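PDB 4ILV: intradiol ring-cleavage dioxygenase from Streptomyces sp. SirexAA-E, which probably cleaves the aromatic ring of catechol-type compounds between the two hydroxyl-bearing carbons, using molecular oxygen and a bound ferric iron. Local coordinates for residues Pro43-Asp48 / His132-Ala137; Tyr70-Gly73 / Lys77-Thr80; Ile119-Gly122 / Thr128-Ile131. One frame throughout, in Å; residues are numbered along the deposited sequence.

Interaction 1. Residues Pro43-Asp48 / His132-Ala137; sequences PYFKPD and HVKAQA. With FE (Fe (III) ion), chain C.
Phe45 and Lys134 make the whole of the direct contact here. The end of the lysine chain lies over one face of the phenyl ring. Lys134 CE sits almost exactly above the ring centre of Phe45, 3.6 Å from the centroid and 8° off the ring normal, so its hydrogens make a CH-pi contact. The closest single pair is Lys134 CE with Phe45 CE1, at 3.7 Å. Lys134 CD comes near the same rim of the ring, 3.8 Å from Phe45 CE1. The ammonium group is farther out. Lys134 NZ stands 4.8 Å from the Phe45 centroid, still over the face, in a cation-pi interaction. A bend at the last torsion of the lysine (chi4 -77°) turns NZ up from the ring while CE stays against it. The two side chains cross at about a right angle. The ammonium is also held by polar partners, a salt bridge to Glu41 and a hydrogen bond to Thr144. Lys134 lies on strand 130-136 of an antiparallel sheet. This sheet and a mixed one make up the beta-sandwich expected of intradiol dioxygenases. Phe45 belongs to the loop ahead of strand 64-72, and the contact lays that loop against the sheet at the protein surface, where Phe45 also rests on Asp85 of strand 83-87. A serine in place of Phe45 would probably uncover the side of Lys134 CD and CE that the ring now packs against, and take away the cation-pi partner of the ammonium. Two residues before Lys134 on the same strand, His132 binds the ferric ion through NE2 at 2.3 Å. Tyr95, Tyr124 and His130 are the other protein ligands of the iron.

Interaction 2. Residues Tyr70-Gly73 / Lys77-Thr80; sequences YVFG and KPLT
Val71 and Leu79, with Gly73 and Lys77, join the two segments through a pair of backbone hydrogen bonds that flank a single bridge of Phe72 with Pro78. Leu79 N donates to Val71 O at 2.8 Å, and Gly73 N donates to Lys77 O at 3.0 Å. Phe72 and Pro78 thus form a non-hydrogen-bonded antiparallel pair, their CA atoms 4.5 Å apart, where the chain turns back after strand 64-72. Two CA-H...O contacts add to the link, from Pro78 CA to Val71 O and from Phe72 CA to Lys77 O. Among the side chains, Leu79 has its CG anti to the carbonyl carbon (chi1 -75°), and this brings CD1 over the glycine, 3.7 Å from Gly73 CA. The same methyl lies 4.2 Å from Val71 CG1, where the two side chains cross at about a right angle. Phe72 points away overall, but CD1 of its ring still reaches Lys77 C, 3.6 Å off, with that carbon at the ring edge. Lys77 O also accepts a bond from Gln188. The bridge joins the end of strand 64-72 to the loop before strand 83-87. Strand 175-183 lies beside strand 64-72, where Val71 packs on Phe182, and Leu79 O is bonded to Thr108 beyond strand 103-107.

Interaction 3. Residues Ile119-Gly122 / Thr128-Ile131; sequences IVPG and TRHI. With FE (Fe (III) ion), chain C.
Arg129 and Pro121 share the one direct hydrogen bond of this contact. Arg129 NH1 donates to Pro121 O at 2.8 Å, nearly straight at 167°, and the oxygen lies in the guanidinium plane. The bend at chi3 (-49°) folds the arginine back to this carbonyl. Its NE forms a salt bridge with Glu152. A water donates to Gly122 O and accepts a weak bond from His130 N. Among van der Waals contacts, Val120 CG1 lies 3.5 Å from Arg129 CD. Pro121 CG packs on Ile131 CG1 at 4.0 Å, and comes close to the carbonyl oxygen His130 O, at 3.4 Å. For the metal, His130 NE2 coordinates the ferric ion at 2.2 Å, and ND1 donates to Thr128 O at 2.9 Å, in the ring plane. This bond probably helps fix the turn of the imidazole, with NE2 on the metal. With His132, Tyr95 and Tyr124 it makes the two-histidine, two-tyrosine ligand set known from intradiol dioxygenases. The contact brings the loop after strand 113-119 beside strand 130-136 and the residues just ahead of it. Ile131 and Val120 rest on Leu65 of strand 64-72, and His130 on Gln146 of strand 143-148.

In the fold
From the N terminus, the chain first passes residues 43-48, whose partner comes only at 132-137, so interaction 1 closes a loop of more than eighty residues. The other two nest inside it, in series. Interaction 2 closes a short turn at the end of strand 64-72, in the mixed sheet. Interaction 3 closes another short loop, between strand 113-119 of that sheet and strand 130-136 of the antiparallel sheet. These two lie on opposite sides of the chain centre, their centres about 25 Å apart. Interactions 1 and 3 adjoin on strand 130-136. Each includes one histidine of the same iron site, so strand 130-136 carries both contacts past the metal.

Interaction 1. Residues Pro43-Asp48 / His132-Ala137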
loop_
_atom_site.group_PDB
_atom_site.type_symbol
_atom_site.label_atom_id
_atom_site.label_comp_id
_atom_site.label_asym_id
_atom_site.label_seq_id
_atom_site.Cartn_x
_atom_site.Cartn_y
_atom_site.Cartn_z
ATOM N N PRO A 43 -5.355 14.310 1.914
ATOM C CA PRO A 43 -5.692 15.248 0.840
ATOM C C PRO A 43 -5.151 14.824 -0.525
ATOM O O PRO A 43 -5.637 15.321 -1.536
ATOM C CB PRO A 43 -5.037 16.560 1.303
ATOM C CG PRO A 43 -3.927 16.136 2.194
ATOM C CD PRO A 43 -4.410 14.891 2.883
ATOM N N TYR A 44 -4.191 13.900 -0.554
ATOM C CA TYR A 44 -3.445 13.611 -1.784
ATOM C C TYR A 44 -3.955 12.439 -2.629
ATOM O O TYR A 44 -3.277 11.992 -3.554
ATOM C CB TYR A 44 -1.955 13.468 -1.469
ATOM C CG TYR A 44 -1.411 14.694 -0.776
ATOM C CD1 TYR A 44 -1.757 15.969 -1.211
ATOM C CD2 TYR A 44 -0.602 14.585 0.351
ATOM C CE1 TYR A 44 -1.288 17.098 -0.568
ATOM C CE2 TYR A 44 -0.124 15.718 1.004
ATOM C CZ TYR A 44 -0.472 16.968 0.539
ATOM O OH TYR A 44 -0.003 18.097 1.182
ATOM N N PHE A 45 -5.133 11.925 -2.308
ATOM C CA PHE A 45 -5.743 10.913 -3.159
ATOM C C PHE A 45 -6.271 11.529 -4.458
ATOM O O PHE A 45 -6.772 12.650 -4.465
ATOM C CB PHE A 45 -6.879 10.187 -2.428
ATOM C CG PHE A 45 -7.632 9.214 -3.297
ATOM C CD1 PHE A 45 -7.051 8.014 -3.688
ATOM C CD2 PHE A 45 -8.923 9.501 -3.728
ATOM C CE1 PHE A 45 -7.750 7.109 -4.488
ATOM C CE2 PHE A 45 -9.627 8.602 -4.531
ATOM C CZ PHE A 45 -9.037 7.405 -4.910
ATOM N N LYS A 46 -6.158 10.787 -5.553
ATOM C CA LYS A 46 -6.773 11.171 -6.818
ATOM C C LYS A 46 -7.524 9.960 -7.365
ATOM O O LYS A 46 -6.946 8.880 -7.520
ATOM C CB LYS A 46 -5.723 11.639 -7.828
ATOM C CG LYS A 46 -5.150 13.012 -7.526
ATOM C CD LYS A 46 -4.199 13.496 -8.625
ATOM C CE LYS A 46 -4.919 13.757 -9.937
ATOM N NZ LYS A 46 -3.971 14.282 -10.973
ATOM N N PRO A 47 -8.827 10.127 -7.638
ATOM C CA PRO A 47 -9.577 9.021 -8.240
ATOM C C PRO A 47 -9.076 8.755 -9.656
ATOM O O PRO A 47 -8.346 9.580 -10.206
ATOM C CB PRO A 47 -11.019 9.547 -8.266
ATOM C CG PRO A 47 -10.887 11.029 -8.247
ATOM C CD PRO A 47 -9.672 11.316 -7.413
ATOM N N ASP A 48 -9.452 7.607 -10.212
ATOM C CA ASP A 48 -9.164 7.254 -11.597
ATOM C C ASP A 48 -7.700 6.940 -11.865
ATOM O O ASP A 48 -7.178 7.318 -12.911
ATOM C CB ASP A 48 -9.665 8.334 -12.566
ATOM C CG ASP A 48 -11.161 8.561 -12.457
ATOM O OD1 ASP A 48 -11.903 7.564 -12.315
ATOM O OD2 ASP A 48 -11.596 9.733 -12.518
ATOM N N HIS A 132 -0.302 4.629 0.810
ATOM C CA HIS A 132 -1.753 4.625 0.939
ATOM C C HIS A 132 -2.382 3.508 0.112
ATOM O O HIS A 132 -1.886 3.175 -0.954
ATOM C CB HIS A 132 -2.341 5.947 0.469
ATOM C CG HIS A 132 -2.002 7.118 1.334
ATOM N ND1 HIS A 132 -2.770 7.487 2.417
ATOM C CD2 HIS A 132 -1.000 8.029 1.253
ATOM C CE1 HIS A 132 -2.243 8.563 2.979
ATOM N NE2 HIS A 132 -1.164 8.903 2.299
ATOM N N VAL A 133 -3.490 2.953 0.590
ATOM C CA VAL A 133 -4.203 1.934 -0.172
ATOM C C VAL A 133 -5.710 1.944 0.104
ATOM O O VAL A 133 -6.159 2.097 1.252
ATOM C CB VAL A 133 -3.603 0.513 0.065
ATOM C CG1 VAL A 133 -3.721 0.098 1.547
ATOM C CG2 VAL A 133 -4.275 -0.536 -0.849
ATOM N N LYS A 134 -6.492 1.806 -0.963
ATOM C CA LYS A 134 -7.922 1.533 -0.838
ATOM C C LYS A 134 -8.190 0.116 -1.341
ATOM O O LYS A 134 -7.762 -0.232 -2.438
ATOM C CB LYS A 134 -8.744 2.527 -1.657
ATOM C CG LYS A 134 -8.826 3.904 -1.040
ATOM C CD LYS A 134 -9.502 4.872 -1.978
ATOM C CE LYS A 134 -9.577 6.251 -1.361
ATOM N NZ LYS A 134 -10.669 6.317 -0.351
ATOM N N ALA A 135 -8.898 -0.687 -0.544
ATOM C CA ALA A 135 -9.232 -2.060 -0.906
ATOM C C ALA A 135 -10.739 -2.226 -1.020
ATOM O O ALA A 135 -11.485 -1.795 -0.140
ATOM C CB ALA A 135 -8.679 -3.052 0.146
ATOM N N GLN A 136 -11.194 -2.851 -2.101
ATOM C CA GLN A 136 -12.619 -3.079 -2.259
ATOM C C GLN A 136 -12.899 -4.448 -2.847
ATOM O O GLN A 136 -12.550 -4.721 -3.995
ATOM C CB GLN A 136 -13.257 -1.996 -3.134
ATOM C CG GLN A 136 -14.781 -2.070 -3.190
ATOM C CD GLN A 136 -15.396 -0.992 -4.061
ATOM O OE1 GLN A 136 -14.769 -0.506 -5.003
ATOM N NE2 GLN A 136 -16.630 -0.607 -3.746
ATOM N N ALA A 137 -13.517 -5.302 -2.038
ATOM C CA ALA A 137 -14.011 -6.590 -2.488
ATOM C C ALA A 137 -15.250 -6.342 -3.347
ATOM O O ALA A 137 -15.989 -5.388 -3.103
ATOM C CB ALA A 137 -14.365 -7.458 -1.286
HETATM FE FE FE C . 0.323 10.543 2.751
#

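Interaction 2. Residues Tyr70-Gly73 / Lys77-Thr80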
loop_
_atom_site.group_PDB
_atom_site.type_symbol
_atom_site.label_atom_id
_atom_site.label_comp_id
_atom_site.label_asym_id
_atom_site.label_seq_id
_atom_site.Cartn_x
_atom_site.Cartn_y
_atom_site.Cartn_z
ATOM N N TYR A 70 -1.389 -11.236 0.316
ATOM C CA TYR A 70 -2.683 -11.770 -0.084
ATOM C C TYR A 70 -3.808 -10.961 0.535
ATOM O O TYR A 70 -3.604 -10.236 1.512
ATOM C CB TYR A 70 -2.817 -13.235 0.363
ATOM C CG TYR A 70 -1.738 -14.148 -0.171
ATOM C CD1 TYR A 70 -1.944 -14.901 -1.319
ATOM C CD2 TYR A 70 -0.518 -14.271 0.485
ATOM C CE1 TYR A 70 -0.953 -15.742 -1.812
ATOM C CE2 TYR A 70 0.479 -15.119 0.003
ATOM C CZ TYR A 70 0.256 -15.845 -1.143
ATOM O OH TYR A 70 1.244 -16.673 -1.626
ATOM N N VAL A 71 -5.002 -11.086 -0.037
ATOM C CA VAL A 71 -6.190 -10.532 0.579
ATOM C C VAL A 71 -7.059 -11.700 1.064
ATOM O O VAL A 71 -7.475 -12.530 0.262
ATOM C CB VAL A 71 -6.995 -9.662 -0.414
ATOM C CG1 VAL A 71 -8.272 -9.144 0.243
ATOM C CG2 VAL A 71 -6.129 -8.488 -0.949
ATOM N N PHE A 72 -7.324 -11.770 2.367
ATOM C CA PHE A 72 -8.173 -12.838 2.904
ATOM C C PHE A 72 -9.511 -12.265 3.316
ATOM O O PHE A 72 -9.620 -11.068 3.571
ATOM C CB PHE A 72 -7.518 -13.509 4.113
ATOM C CG PHE A 72 -6.239 -14.240 3.787
ATOM C CD1 PHE A 72 -6.273 -15.521 3.246
ATOM C CD2 PHE A 72 -5.004 -13.641 4.011
ATOM C CE1 PHE A 72 -5.092 -16.200 2.936
ATOM C CE2 PHE A 72 -3.817 -14.306 3.715
ATOM C CZ PHE A 72 -3.854 -15.586 3.177
ATOM N N GLY A 73 -10.525 -13.125 3.368
ATOM C CA GLY A 73 -11.807 -12.762 3.931
ATOM C C GLY A 73 -11.944 -13.311 5.335
ATOM O O GLY A 73 -10.954 -13.715 5.939
ATOM N N LYS A 77 -9.678 -17.367 3.922
ATOM C CA LYS A 77 -9.548 -17.894 2.579
ATOM C C LYS A 77 -9.293 -16.743 1.616
ATOM O O LYS A 77 -9.810 -15.646 1.812
ATOM C CB LYS A 77 -10.797 -18.687 2.187
ATOM C CG LYS A 77 -10.878 -20.049 2.862
ATOM C CD LYS A 77 -11.909 -20.956 2.202
ATOM C CE LYS A 77 -13.249 -20.914 2.928
ATOM N NZ LYS A 77 -14.251 -21.845 2.327
ATOM N N PRO A 78 -8.490 -16.993 0.573
ATOM C CA PRO A 78 -8.088 -15.917 -0.336
ATOM C C PRO A 78 -9.298 -15.313 -1.046
ATOM O O PRO A 78 -10.249 -16.034 -1.344
ATOM C CB PRO A 78 -7.185 -16.631 -1.346
ATOM C CG PRO A 78 -6.806 -17.919 -0.715
ATOM C CD PRO A 78 -7.965 -18.301 0.149
ATOM N N LEU A 79 -9.264 -14.008 -1.303
ATOM C CA LEU A 79 -10.358 -13.344 -2.013
ATOM C C LEU A 79 -9.938 -12.918 -3.409
ATOM O O LEU A 79 -8.922 -12.236 -3.592
ATOM C CB LEU A 79 -10.835 -12.112 -1.246
ATOM C CG LEU A 79 -11.690 -12.330 -0.007
ATOM C CD1 LEU A 79 -11.967 -10.998 0.673
ATOM C CD2 LEU A 79 -12.988 -13.035 -0.394
ATOM N N THR A 80 -10.748 -13.291 -4.388
ATOM C CA THR A 80 -10.434 -13.021 -5.780
ATOM C C THR A 80 -11.148 -11.742 -6.253
ATOM O O THR A 80 -12.202 -11.376 -5.735
ATOM C CB THR A 80 -10.817 -14.235 -6.663
ATOM O OG1 THR A 80 -10.186 -14.130 -7.942
ATOM C CG2 THR A 80 -12.326 -14.330 -6.829
#

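Interaction 3. Residues Ile119-Gly122 / Thr128-Ile131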
loop_
_atom_site.group_PDB
_atom_site.type_symbol
_atom_site.label_atom_id
_atom_site.label_comp_id
_atom_site.label_asym_id
_atom_site.label_seq_id
_atom_site.Cartn_x
_atom_site.Cartn_y
_atom_site.Cartn_z
ATOM N N ILE A 119 9.092 2.390 -5.208
ATOM C CA ILE A 119 10.305 2.715 -4.445
ATOM C C ILE A 119 9.882 3.099 -3.038
ATOM O O ILE A 119 8.709 3.367 -2.800
ATOM C CB ILE A 119 11.207 3.836 -5.107
ATOM C CG1 ILE A 119 10.377 5.011 -5.611
ATOM C CG2 ILE A 119 11.966 3.264 -6.304
ATOM C CD1 ILE A 119 9.873 5.960 -4.531
ATOM N N VAL A 120 10.823 3.124 -2.109
ATOM C CA VAL A 120 10.485 3.467 -0.735
ATOM C C VAL A 120 10.035 4.921 -0.735
ATOM O O VAL A 120 10.778 5.785 -1.192
ATOM C CB VAL A 120 11.707 3.274 0.179
ATOM C CG1 VAL A 120 11.403 3.714 1.598
ATOM C CG2 VAL A 120 12.161 1.796 0.159
ATOM N N PRO A 121 8.802 5.198 -0.269
ATOM C CA PRO A 121 8.371 6.604 -0.285
ATOM C C PRO A 121 9.211 7.472 0.649
ATOM O O PRO A 121 9.655 7.016 1.706
ATOM C CB PRO A 121 6.924 6.548 0.199
ATOM C CG PRO A 121 6.832 5.236 1.006
ATOM C CD PRO A 121 7.788 4.296 0.304
ATOM N N GLY A 122 9.429 8.716 0.247
ATOM C CA GLY A 122 10.180 9.651 1.056
ATOM C C GLY A 122 9.337 10.267 2.164
ATOM O O GLY A 122 8.101 10.263 2.108
ATOM N N THR A 128 5.142 9.942 9.439
ATOM C CA THR A 128 6.070 8.839 9.271
ATOM C C THR A 128 5.923 8.284 7.852
ATOM O O THR A 128 5.047 8.711 7.097
ATOM C CB THR A 128 5.827 7.734 10.299
ATOM O OG1 THR A 128 6.929 6.820 10.281
ATOM C CG2 THR A 128 4.535 6.993 9.990
ATOM N N ARG A 129 6.789 7.347 7.485
ATOM C CA ARG A 129 6.778 6.792 6.140
ATOM C C ARG A 129 5.560 5.866 5.920
ATOM O O ARG A 129 5.245 5.031 6.777
ATOM C CB ARG A 129 8.078 6.026 5.919
ATOM C CG ARG A 129 8.459 5.917 4.473
ATOM C CD ARG A 129 9.758 5.165 4.304
ATOM N NE ARG A 129 10.805 5.663 5.188
ATOM C CZ ARG A 129 11.618 6.679 4.925
ATOM N NH1 ARG A 129 11.524 7.359 3.779
ATOM N NH2 ARG A 129 12.532 7.010 5.826
ATOM N N HIS A 130 4.891 5.987 4.773
ATOM C CA HIS A 130 3.685 5.189 4.519
ATOM C C HIS A 130 3.333 5.066 3.044
ATOM O O HIS A 130 3.701 5.900 2.235
ATOM C CB HIS A 130 2.476 5.805 5.242
ATOM C CG HIS A 130 2.166 7.205 4.795
ATOM N ND1 HIS A 130 2.912 8.293 5.195
ATOM C CD2 HIS A 130 1.217 7.688 3.954
ATOM C CE1 HIS A 130 2.430 9.388 4.627
ATOM N NE2 HIS A 130 1.402 9.050 3.871
ATOM N N ILE A 131 2.562 4.035 2.722
ATOM C CA ILE A 131 1.953 3.888 1.408
ATOM C C ILE A 131 0.440 3.848 1.595
ATOM O O ILE A 131 -0.059 3.109 2.449
ATOM C CB ILE A 131 2.408 2.574 0.748
ATOM C CG1 ILE A 131 3.886 2.658 0.371
ATOM C CG2 ILE A 131 1.568 2.273 -0.487
ATOM C CD1 ILE A 131 4.448 1.315 -0.129
HETATM FE FE FE C . 0.323 10.543 2.751
HETATM O O HOH W 1 5.787 8.781 3.145
#